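Local coordinates for EvdO1 (Micromonospora carbonacea, PDB 4XBZ), which probably catalyses an oxidative cyclization in orthosomycin antibiotic biosynthesis, as a double-stranded beta-helix oxygenase of the phytanoyl-CoA dioxygenase family, at residues A[123-128]-A[290-295]; A[73-78]-A[116-121]; A[167-172]-A[239-244]; A[159-164]-A[203-208]. All blocks are in the same frame, centred on the assembly; numbering follows the deposited sequence.

Contact 1: residues A[123-128]-A[290-295]; sequences GHPLLL and QMRANE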
# COMPACT_ATOMS: atom_id res chain seq x y z
N GLY A 123 -16.02 -12.38 -1.28
CA GLY A 123 -16.43 -11.16 -1.95
C GLY A 123 -16.90 -10.06 -1.01
O GLY A 123 -17.48 -9.07 -1.43
N HIS A 124 -16.65 -10.26 0.29
CA HIS A 124 -17.07 -9.32 1.34
C HIS A 124 -16.48 -7.93 1.10
O HIS A 124 -15.26 -7.76 1.16
CB HIS A 124 -16.64 -9.86 2.71
CG HIS A 124 -17.24 -9.13 3.88
ND1 HIS A 124 -17.15 -7.76 4.04
CD2 HIS A 124 -17.92 -9.58 4.96
CE1 HIS A 124 -17.74 -7.40 5.16
NE2 HIS A 124 -18.22 -8.49 5.74
N PRO A 125 -17.36 -6.93 0.88
CA PRO A 125 -16.99 -5.59 0.42
C PRO A 125 -16.16 -4.78 1.43
O PRO A 125 -15.37 -3.95 1.00
CB PRO A 125 -18.35 -4.92 0.18
CG PRO A 125 -19.28 -5.64 1.12
CD PRO A 125 -18.80 -7.05 1.17
N LEU A 126 -16.32 -5.02 2.74
CA LEU A 126 -15.47 -4.34 3.72
C LEU A 126 -14.06 -4.92 3.67
O LEU A 126 -13.06 -4.19 3.70
CB LEU A 126 -16.06 -4.43 5.13
CG LEU A 126 -17.36 -3.67 5.40
CD1 LEU A 126 -17.70 -3.63 6.90
CD2 LEU A 126 -17.32 -2.25 4.82
N LEU A 127 -13.98 -6.25 3.60
CA LEU A 127 -12.70 -6.93 3.43
C LEU A 127 -11.95 -6.42 2.19
O LEU A 127 -10.79 -5.98 2.28
CB LEU A 127 -12.92 -8.44 3.36
CG LEU A 127 -11.72 -9.35 3.07
CD1 LEU A 127 -10.57 -9.08 4.02
CD2 LEU A 127 -12.13 -10.84 3.14
N LEU A 128 -12.62 -6.45 1.04
CA LEU A 128 -12.00 -6.06 -0.23
C LEU A 128 -11.66 -4.55 -0.34
O LEU A 128 -10.65 -4.19 -0.94
CB LEU A 128 -12.91 -6.47 -1.38
CG LEU A 128 -13.14 -7.96 -1.51
CD1 LEU A 128 -14.22 -8.22 -2.56
CD2 LEU A 128 -11.85 -8.67 -1.90
N GLN A 290 -20.22 -11.21 -7.20
CA GLN A 290 -21.55 -11.26 -7.80
C GLN A 290 -22.54 -12.12 -7.01
O GLN A 290 -23.65 -11.69 -6.74
CB GLN A 290 -21.47 -11.75 -9.24
CG GLN A 290 -22.60 -11.25 -10.12
CD GLN A 290 -22.40 -11.60 -11.59
OE1 GLN A 290 -22.44 -12.77 -11.97
NE2 GLN A 290 -22.17 -10.58 -12.41
N MET A 291 -22.15 -13.34 -6.63
CA MET A 291 -23.08 -14.15 -5.87
C MET A 291 -23.34 -13.56 -4.48
O MET A 291 -24.39 -13.80 -3.89
CB MET A 291 -22.62 -15.61 -5.77
CG MET A 291 -21.14 -15.83 -5.59
SD MET A 291 -20.73 -17.59 -5.74
CE MET A 291 -21.41 -18.20 -4.21
N ARG A 292 -22.40 -12.77 -3.95
CA ARG A 292 -22.67 -12.14 -2.67
C ARG A 292 -23.72 -11.03 -2.86
O ARG A 292 -24.53 -10.75 -1.97
CB ARG A 292 -21.39 -11.59 -2.03
CG ARG A 292 -21.65 -10.92 -0.69
CD ARG A 292 -20.41 -10.35 -0.02
NE ARG A 292 -20.75 -9.90 1.32
CZ ARG A 292 -20.48 -10.59 2.43
NH1 ARG A 292 -19.83 -11.75 2.35
NH2 ARG A 292 -20.84 -10.12 3.61
N ALA A 293 -23.71 -10.44 -4.05
CA ALA A 293 -24.66 -9.39 -4.42
C ALA A 293 -26.08 -9.92 -4.60
O ALA A 293 -27.04 -9.35 -4.07
CB ALA A 293 -24.19 -8.69 -5.69
N ASN A 294 -26.21 -11.03 -5.33
CA ASN A 294 -27.49 -11.69 -5.56
C ASN A 294 -27.95 -12.56 -4.38
O ASN A 294 -28.86 -13.39 -4.52
CB ASN A 294 -27.41 -12.56 -6.81
CG ASN A 294 -26.97 -11.77 -8.03
OD1 ASN A 294 -27.26 -10.58 -8.16
ND2 ASN A 294 -26.25 -12.44 -8.94
N GLU A 295 -27.32 -12.38 -3.23
CA GLU A 295 -27.74 -13.06 -2.01
C GLU A 295 -28.60 -12.13 -1.17
O GLU A 295 -28.12 -11.09 -0.71
CB GLU A 295 -26.53 -13.53 -1.20
CG GLU A 295 -26.90 -14.27 0.07
CD GLU A 295 -27.46 -15.66 -0.19
OE1 GLU A 295 -27.33 -16.16 -1.33
OE2 GLU A 295 -28.03 -16.24 0.75

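Contact 2: residues A[73-78]-A[116-121]; sequences QEAGRA and RPIAML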
# COMPACT_ATOMS: atom_id res chain seq x y z
N GLN A 73 -19.19 -20.19 10.30
CA GLN A 73 -18.86 -21.19 11.32
C GLN A 73 -19.39 -22.57 10.96
O GLN A 73 -18.72 -23.57 11.20
CB GLN A 73 -19.41 -20.77 12.69
CG GLN A 73 -18.53 -19.80 13.44
CD GLN A 73 -19.26 -19.07 14.56
OE1 GLN A 73 -20.48 -18.89 14.51
NE2 GLN A 73 -18.51 -18.63 15.58
N GLU A 74 -20.60 -22.63 10.39
CA GLU A 74 -21.24 -23.91 10.09
C GLU A 74 -20.64 -24.52 8.84
O GLU A 74 -20.55 -25.74 8.72
CB GLU A 74 -22.76 -23.73 9.93
CG GLU A 74 -23.50 -24.95 9.32
CD GLU A 74 -23.32 -26.26 10.11
OE1 GLU A 74 -23.19 -26.23 11.35
OE2 GLU A 74 -23.31 -27.34 9.46
N ALA A 75 -20.22 -23.67 7.91
CA ALA A 75 -19.51 -24.14 6.73
C ALA A 75 -18.15 -24.71 7.13
O ALA A 75 -17.69 -25.71 6.58
CB ALA A 75 -19.37 -23.03 5.69
N GLY A 76 -17.52 -24.08 8.11
CA GLY A 76 -16.27 -24.58 8.65
C GLY A 76 -16.43 -25.95 9.29
O GLY A 76 -15.62 -26.85 9.04
N ARG A 77 -17.46 -26.11 10.11
CA ARG A 77 -17.70 -27.39 10.76
C ARG A 77 -17.92 -28.48 9.71
O ARG A 77 -17.33 -29.56 9.77
CB ARG A 77 -18.90 -27.31 11.70
CG ARG A 77 -19.14 -28.61 12.46
CD ARG A 77 -20.59 -28.75 12.90
NE ARG A 77 -21.50 -28.74 11.77
CZ ARG A 77 -21.65 -29.75 10.91
NH1 ARG A 77 -20.92 -30.86 11.03
NH2 ARG A 77 -22.51 -29.65 9.91
N ALA A 78 -18.74 -28.15 8.72
CA ALA A 78 -19.04 -29.05 7.62
C ALA A 78 -17.77 -29.53 6.92
O ALA A 78 -17.65 -30.70 6.59
CB ALA A 78 -19.97 -28.39 6.64
N ARG A 116 -20.16 -22.59 -0.37
CA ARG A 116 -20.76 -21.37 -0.87
C ARG A 116 -20.72 -20.19 0.12
O ARG A 116 -20.49 -19.04 -0.29
CB ARG A 116 -22.21 -21.65 -1.32
CG ARG A 116 -22.85 -20.50 -2.11
CD ARG A 116 -24.27 -20.81 -2.58
NE ARG A 116 -24.97 -19.57 -2.93
CZ ARG A 116 -24.93 -19.00 -4.13
NH1 ARG A 116 -24.23 -19.57 -5.10
NH2 ARG A 116 -25.59 -17.87 -4.36
N PRO A 117 -20.93 -20.45 1.43
CA PRO A 117 -20.83 -19.28 2.32
C PRO A 117 -19.43 -18.67 2.36
O PRO A 117 -19.29 -17.47 2.63
CB PRO A 117 -21.22 -19.84 3.69
CG PRO A 117 -22.07 -21.01 3.37
CD PRO A 117 -21.46 -21.63 2.15
N ILE A 118 -18.41 -19.48 2.10
CA ILE A 118 -17.04 -18.99 2.14
C ILE A 118 -16.64 -18.24 0.84
O ILE A 118 -15.92 -17.24 0.88
CB ILE A 118 -16.08 -20.16 2.43
CG1 ILE A 118 -16.39 -20.74 3.83
CG2 ILE A 118 -14.63 -19.71 2.36
CD1 ILE A 118 -15.43 -21.84 4.27
N ALA A 119 -17.16 -18.70 -0.31
CA ALA A 119 -16.99 -17.96 -1.56
C ALA A 119 -17.58 -16.55 -1.46
O ALA A 119 -16.96 -15.57 -1.86
CB ALA A 119 -17.64 -18.72 -2.71
N MET A 120 -18.78 -16.45 -0.90
CA MET A 120 -19.40 -15.15 -0.68
C MET A 120 -18.60 -14.30 0.32
O MET A 120 -18.52 -13.07 0.20
CB MET A 120 -20.85 -15.33 -0.20
CG MET A 120 -21.76 -16.02 -1.24
SD MET A 120 -23.55 -15.75 -1.04
CE MET A 120 -23.84 -16.50 0.57
N LEU A 121 -18.01 -14.97 1.31
CA LEU A 121 -17.11 -14.29 2.25
C LEU A 121 -15.94 -13.70 1.47
O LEU A 121 -15.46 -12.61 1.77
CB LEU A 121 -16.61 -15.26 3.33
CG LEU A 121 -15.56 -14.75 4.33
CD1 LEU A 121 -16.06 -13.53 5.11
CD2 LEU A 121 -15.12 -15.86 5.29

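Contact 3: residues A[167-172]-A[239-244]; sequences DNAVGV and NILTLH. With NI (nickel (II) ion), chain I.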
# COMPACT_ATOMS: atom_id res chain seq x y z
N ASP A 167 13.02 -12.35 -4.40
CA ASP A 167 14.30 -11.70 -4.16
C ASP A 167 14.02 -10.28 -3.72
O ASP A 167 13.07 -9.66 -4.20
CB ASP A 167 15.16 -11.71 -5.42
CG ASP A 167 15.65 -13.09 -5.78
OD1 ASP A 167 15.89 -13.89 -4.85
OD2 ASP A 167 15.79 -13.36 -6.99
N ASN A 168 14.84 -9.76 -2.80
CA ASN A 168 14.69 -8.41 -2.27
C ASN A 168 13.29 -8.21 -1.69
O ASN A 168 12.61 -7.22 -1.97
CB ASN A 168 14.98 -7.36 -3.36
CG ASN A 168 16.33 -7.58 -4.03
OD1 ASN A 168 17.38 -7.45 -3.40
ND2 ASN A 168 16.31 -7.89 -5.33
N ALA A 169 12.88 -9.18 -0.87
CA ALA A 169 11.51 -9.27 -0.41
C ALA A 169 11.07 -7.98 0.28
O ALA A 169 9.98 -7.47 0.03
CB ALA A 169 11.33 -10.47 0.51
N VAL A 170 11.92 -7.44 1.15
CA VAL A 170 11.58 -6.22 1.88
C VAL A 170 11.44 -5.01 0.96
O VAL A 170 10.51 -4.22 1.10
CB VAL A 170 12.62 -5.95 2.97
CG1 VAL A 170 12.42 -4.54 3.60
CG2 VAL A 170 12.57 -7.07 4.03
N GLY A 171 12.35 -4.87 0.00
CA GLY A 171 12.19 -3.84 -1.01
C GLY A 171 10.83 -3.96 -1.70
O GLY A 171 10.12 -2.98 -1.86
N VAL A 172 10.46 -5.18 -2.06
CA VAL A 172 9.23 -5.41 -2.80
C VAL A 172 7.95 -5.20 -1.99
O VAL A 172 7.01 -4.59 -2.50
CB VAL A 172 9.21 -6.84 -3.37
CG1 VAL A 172 7.94 -7.07 -4.18
CG2 VAL A 172 10.43 -7.06 -4.23
N ASN A 239 1.24 -8.96 7.21
CA ASN A 239 2.28 -8.97 6.21
C ASN A 239 3.00 -10.30 6.27
O ASN A 239 3.40 -10.73 7.36
CB ASN A 239 3.23 -7.81 6.48
CG ASN A 239 4.24 -7.60 5.39
OD1 ASN A 239 4.68 -8.53 4.72
ND2 ASN A 239 4.65 -6.35 5.22
N ILE A 240 3.18 -10.95 5.13
CA ILE A 240 3.81 -12.27 5.10
C ILE A 240 5.27 -12.23 5.56
O ILE A 240 5.84 -13.27 5.89
CB ILE A 240 3.75 -12.90 3.68
CG1 ILE A 240 4.34 -11.93 2.65
CG2 ILE A 240 2.30 -13.25 3.30
CD1 ILE A 240 5.14 -12.58 1.58
N LEU A 241 5.85 -11.04 5.59
CA LEU A 241 7.23 -10.85 6.03
C LEU A 241 7.33 -10.62 7.55
O LEU A 241 8.42 -10.57 8.13
CB LEU A 241 7.88 -9.66 5.29
CG LEU A 241 7.99 -9.74 3.76
CD1 LEU A 241 8.69 -8.52 3.14
CD2 LEU A 241 8.71 -11.01 3.39
N THR A 242 6.18 -10.43 8.20
CA THR A 242 6.18 -10.30 9.66
C THR A 242 6.40 -11.67 10.28
O THR A 242 5.65 -12.61 10.03
CB THR A 242 4.88 -9.71 10.20
OG1 THR A 242 4.60 -8.48 9.53
CG2 THR A 242 5.00 -9.47 11.71
N LEU A 243 7.46 -11.77 11.09
CA LEU A 243 7.75 -12.98 11.85
C LEU A 243 6.62 -13.29 12.82
O LEU A 243 6.20 -12.43 13.59
CB LEU A 243 9.08 -12.83 12.60
CG LEU A 243 9.69 -14.14 13.10
CD1 LEU A 243 10.04 -15.02 11.92
CD2 LEU A 243 10.92 -13.88 13.96
N HIS A 244 6.09 -14.52 12.75
CA HIS A 244 5.05 -14.93 13.69
C HIS A 244 5.12 -16.41 14.08
O HIS A 244 5.82 -17.20 13.46
CB HIS A 244 3.65 -14.63 13.13
CG HIS A 244 3.40 -15.22 11.78
ND1 HIS A 244 4.04 -14.77 10.64
CD2 HIS A 244 2.55 -16.20 11.37
CE1 HIS A 244 3.61 -15.46 9.60
NE2 HIS A 244 2.71 -16.32 10.01
NI NI I . 2.14 -18.31 8.93

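Contact 4: residues A[159-164]-A[203-208]; sequences WHRDAG and WGDDRL. With NI (nickel (II) ion), chain I.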
# COMPACT_ATOMS: atom_id res chain seq x y z
N TRP A 159 8.45 -19.78 14.93
CA TRP A 159 8.57 -18.47 14.31
C TRP A 159 9.02 -18.54 12.85
O TRP A 159 10.04 -19.14 12.51
CB TRP A 159 9.55 -17.61 15.10
CG TRP A 159 9.14 -17.37 16.51
CD1 TRP A 159 9.54 -18.07 17.61
CD2 TRP A 159 8.25 -16.35 16.98
NE1 TRP A 159 8.96 -17.55 18.73
CE2 TRP A 159 8.17 -16.49 18.38
CE3 TRP A 159 7.53 -15.33 16.36
CZ2 TRP A 159 7.39 -15.65 19.17
CZ3 TRP A 159 6.75 -14.49 17.15
CH2 TRP A 159 6.69 -14.66 18.54
N HIS A 160 8.25 -17.88 11.99
CA HIS A 160 8.52 -17.98 10.56
C HIS A 160 7.93 -16.79 9.83
O HIS A 160 7.01 -16.13 10.32
CB HIS A 160 7.93 -19.28 10.01
CG HIS A 160 6.43 -19.30 10.02
ND1 HIS A 160 5.70 -19.38 11.19
CD2 HIS A 160 5.53 -19.23 9.02
CE1 HIS A 160 4.41 -19.37 10.90
NE2 HIS A 160 4.28 -19.27 9.59
N ARG A 161 8.47 -16.53 8.65
CA ARG A 161 7.80 -15.72 7.64
C ARG A 161 7.01 -16.65 6.74
O ARG A 161 7.35 -17.82 6.60
CB ARG A 161 8.81 -14.93 6.82
CG ARG A 161 9.31 -13.65 7.45
CD ARG A 161 10.23 -12.92 6.46
NE ARG A 161 10.50 -11.56 6.90
CZ ARG A 161 11.52 -10.82 6.46
NH1 ARG A 161 12.37 -11.32 5.57
NH2 ARG A 161 11.67 -9.57 6.91
N ASP A 162 5.95 -16.13 6.14
CA ASP A 162 5.23 -16.87 5.11
C ASP A 162 6.00 -16.75 3.80
O ASP A 162 6.76 -15.80 3.62
CB ASP A 162 3.79 -16.36 4.98
CG ASP A 162 2.97 -16.64 6.24
OD1 ASP A 162 3.13 -17.73 6.82
OD2 ASP A 162 2.16 -15.78 6.67
N ALA A 163 5.84 -17.71 2.89
CA ALA A 163 6.65 -17.70 1.66
C ALA A 163 6.25 -16.58 0.71
O ALA A 163 5.12 -16.54 0.23
CB ALA A 163 6.55 -19.03 0.94
N GLY A 164 7.19 -15.69 0.43
CA GLY A 164 6.97 -14.66 -0.57
C GLY A 164 7.41 -15.06 -1.96
O GLY A 164 6.82 -14.62 -2.95
N TRP A 203 13.03 -6.49 8.36
CA TRP A 203 14.33 -7.06 8.71
C TRP A 203 15.02 -7.69 7.51
O TRP A 203 14.38 -8.41 6.73
CB TRP A 203 14.19 -8.12 9.83
CG TRP A 203 13.81 -7.58 11.18
CD1 TRP A 203 13.63 -6.27 11.53
CD2 TRP A 203 13.57 -8.35 12.36
NE1 TRP A 203 13.28 -6.18 12.85
CE2 TRP A 203 13.24 -7.44 13.39
CE3 TRP A 203 13.60 -9.72 12.65
CZ2 TRP A 203 12.94 -7.85 14.68
CZ3 TRP A 203 13.30 -10.13 13.93
CH2 TRP A 203 12.97 -9.20 14.94
N GLY A 204 16.31 -7.44 7.37
CA GLY A 204 17.10 -8.13 6.36
C GLY A 204 17.15 -9.62 6.68
O GLY A 204 16.83 -10.01 7.79
N ASP A 205 17.54 -10.43 5.72
CA ASP A 205 17.60 -11.88 5.90
C ASP A 205 18.44 -12.31 7.11
O ASP A 205 18.04 -13.22 7.84
CB ASP A 205 18.14 -12.55 4.63
CG ASP A 205 17.10 -12.59 3.52
OD1 ASP A 205 16.14 -11.80 3.60
OD2 ASP A 205 17.25 -13.39 2.57
N ASP A 206 19.58 -11.66 7.33
CA ASP A 206 20.50 -12.04 8.41
C ASP A 206 19.85 -11.89 9.77
O ASP A 206 19.87 -12.81 10.59
CB ASP A 206 21.77 -11.19 8.38
CG ASP A 206 22.16 -10.79 6.97
OD1 ASP A 206 21.95 -11.61 6.05
OD2 ASP A 206 22.64 -9.64 6.79
N ARG A 207 19.30 -10.71 10.02
CA ARG A 207 18.62 -10.45 11.26
C ARG A 207 17.44 -11.41 11.45
O ARG A 207 17.25 -11.97 12.53
CB ARG A 207 18.15 -8.99 11.32
CG ARG A 207 17.53 -8.62 12.65
CD ARG A 207 17.21 -7.15 12.77
NE ARG A 207 16.52 -6.90 14.03
CZ ARG A 207 16.25 -5.71 14.53
NH1 ARG A 207 16.61 -4.61 13.88
NH2 ARG A 207 15.61 -5.61 15.69
N LEU A 208 16.64 -11.60 10.40
CA LEU A 208 15.47 -12.47 10.52
C LEU A 208 15.84 -13.93 10.82
O LEU A 208 15.30 -14.54 11.74
CB LEU A 208 14.62 -12.43 9.25
CG LEU A 208 13.31 -13.16 9.57
CD1 LEU A 208 12.19 -12.16 9.89
CD2 LEU A 208 12.92 -14.14 8.48
NI NI I . 2.14 -18.31 8.93
O HOH W 1 14.75 -9.71 4.56

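Contact 1: residues A[123-128]-A[290-295]
The guanidinium of R292, pressed against H124, is gripped at all three nitrogens: NE in a salt bridge to E301, NH2 in another to E68, and NH1 in a hydrogen bond to the backbone O of M120. F298 adds a cation-pi contact, so the buried cation meets two carboxylates, a carbonyl and a ring. Between 123-128 and 290-295 themselves there is no hydrogen bond; R292 makes every contact from its side. Its chain is extended from CG to NE, with CG anti to the backbone N (chi1 180°), and this carries the charge from the end of helix 275-293 to the start of helix 125-134. On the way R292 CD passes G123 O at 3.5 Å, and R292 NE reaches P125 CD, also at 3.5 Å. H124 CA lies over one face of the guanidinium, 3.5 Å above its plane and displaced toward the rim. The imidazole is turned 42° from that plane, and H124 CD2 comes within 3.3 Å of R292 NH2. A leucine in place of R292 would probably leave the carboxylates of E68 and E301 without their cation and M120 O without its donor. H124 is itself fixed, since its ND1 accepts from L126 N at 3.1 Å, nearly in the ring plane though bent. That bond makes H124 a side-chain N-cap for helix 125-134, which packs on strand 256-263 of the large sheet in this double-stranded beta-helix fold.

Contact 2: residues A[73-78]-A[116-121]
I118 reaches A75 with the longer of its two branches. At the root, I118 CB is still 5.4 Å from A75 CB. The next atom closes the gap: I118 CG1, set anti to the carbonyl carbon (chi1 -63°), lies 4.2 Å from A75 CB. The branch then continues straight (chi2 -176°), which takes CD1 past the methyl, and I118 CD1 ends 4.4 Å from A75 CB. The short branch leads elsewhere, I118 CG2 being 6.7 Å from A75 CB.

P117, one residue earlier, supplies the second wall, with P117 CG at 4.1 Å from A75 CB. One alanine methyl therefore bears on both a proline ring and an isoleucine chain, and the contact is purely apolar. It joins helix 66-86 to helix 116-121 in the helical layer that accompanies the large sheet of the double-stranded beta-helix; I118 and L121 both extend to I257 of strand 256-263, while V111 and V112 also pack on I118. The small side chain allows a close approach of the backbones, with A75 CA 6.7 Å from P117 CA.

Beside A75, on the exposed side of helix 66-86, E74 and R77 form a salt bridge one turn apart. R77 NE donates to E74 OE1 at 3.1 Å in an essentially straight bond (179°); OE1 lies in the guanidinium plane, while NE approaches on the syn side, tilted out of the carboxylate plane.

Contact 3: residues A[167-172]-A[239-244]
The turn that leads into the metal site of this double-stranded beta-helix is packed, through L241, against A169 and V170 of helix 169-173. L241 holds its CG anti to the carbonyl carbon (chi1 -61°) and presents its two methyls to different parts of the helix start. L241 CD2 meets A169 CB at 3.9 Å, while L241 CD1 lies 3.5 Å from A169 O and 4.2 Å from V170 CG2. V170 also packs on Q269 of the second subunit, so L241 sits just behind the dimer interface.

Residues 239-242 form a type I beta turn, closed by the backbone bond from T242 N to N239 O at 2.9 Å. An Asx turn reinforces it: N239 OD1 accepts from L241 N at 2.9 Å in a nearly straight bond (168°), with the donor above the amide carbonyl plane. H244 ND1 donates to T242 O at 2.8 Å, the acceptor lying close to the plane of the imidazole. H244 NE2 binds the nickel ion at 2.3 Å, and H160 and D162 complete the protein ligands in the two-histidine, one-carboxylate pattern of non-haem iron oxygenases.

No hydrogen bond crosses between the segments, only van der Waals packing of L241, whereas hydrogen bonds shape the turn from within; the ND1 bond probably limits rotation of the H244 ring and helps keep NE2 aimed at the metal.

Contact 4: residues A[159-164]-A[203-208]
R161, its CG anti to the carbonyl carbon (chi1 -81°) and its chain extended to NE, reaches W203 and L208 with different parts of its side chain. R161 NH2 donates to W203 O at 3.0 Å; the bond (150°) lies in the carbonyl plane on a lone pair of that oxygen, although the oxygen is tilted 20° from the guanidinium plane. R161 NH1 donates to water 1 at 3.0 Å, and this water, at the guanidinium edge, donates to W203 O at 2.6 Å and to D205 OD1 at 2.7 Å. The water thus spans the gap between R161 NH1 and D205 OD1, whose 4.3 Å separation exceeds a salt bridge. Over one guanidinium face sits L208 CD1, 3.4 Å above the plane and displaced toward the rim, while L208 CD2 lies against the aliphatic part of the arginine.

The cation has two more direct partners: NE donates to L241 O, and NH2 also donates to S200 O. A methionine in place of R161 would probably leave the carbonyls of L241, S200 and W203, and water 1, without this donor. In the second shell R207 braces W203, its guanidinium carrying W203 NE1 over its centre, and forms a salt bridge with E310 of the second subunit.

Flanking R161 are two metal ligands, H160 NE2 and D162 OD1, each 2.4 Å from the nickel ion. The contact ties the loop just after strand 157-160, an edge strand of the small sheet within this chain that pairs with strand 244-246, to the start of helix 205-217.

Contacts 1 and 2 are both buried and belong to the helical layer beside the large sheet; the arginine's bond to helix 116-121 joins them directly, and helix 116-121 of one is followed in the chain by helix 125-134 of the other. Yet one centres on a buried arginine held by carboxylates and the other on the packing of one alanine methyl against a proline and an isoleucine. Contacts 3 and 4 lie across the chain's centre from contact 2, their own centres about 7 Å apart. They share the nickel ion and both touch the second subunit. Contact 3 is buried and apolar, whereas contact 4 is partly buried, polar and water-bridged. The backbone bond from D162 N to I240 O is a further tie between them.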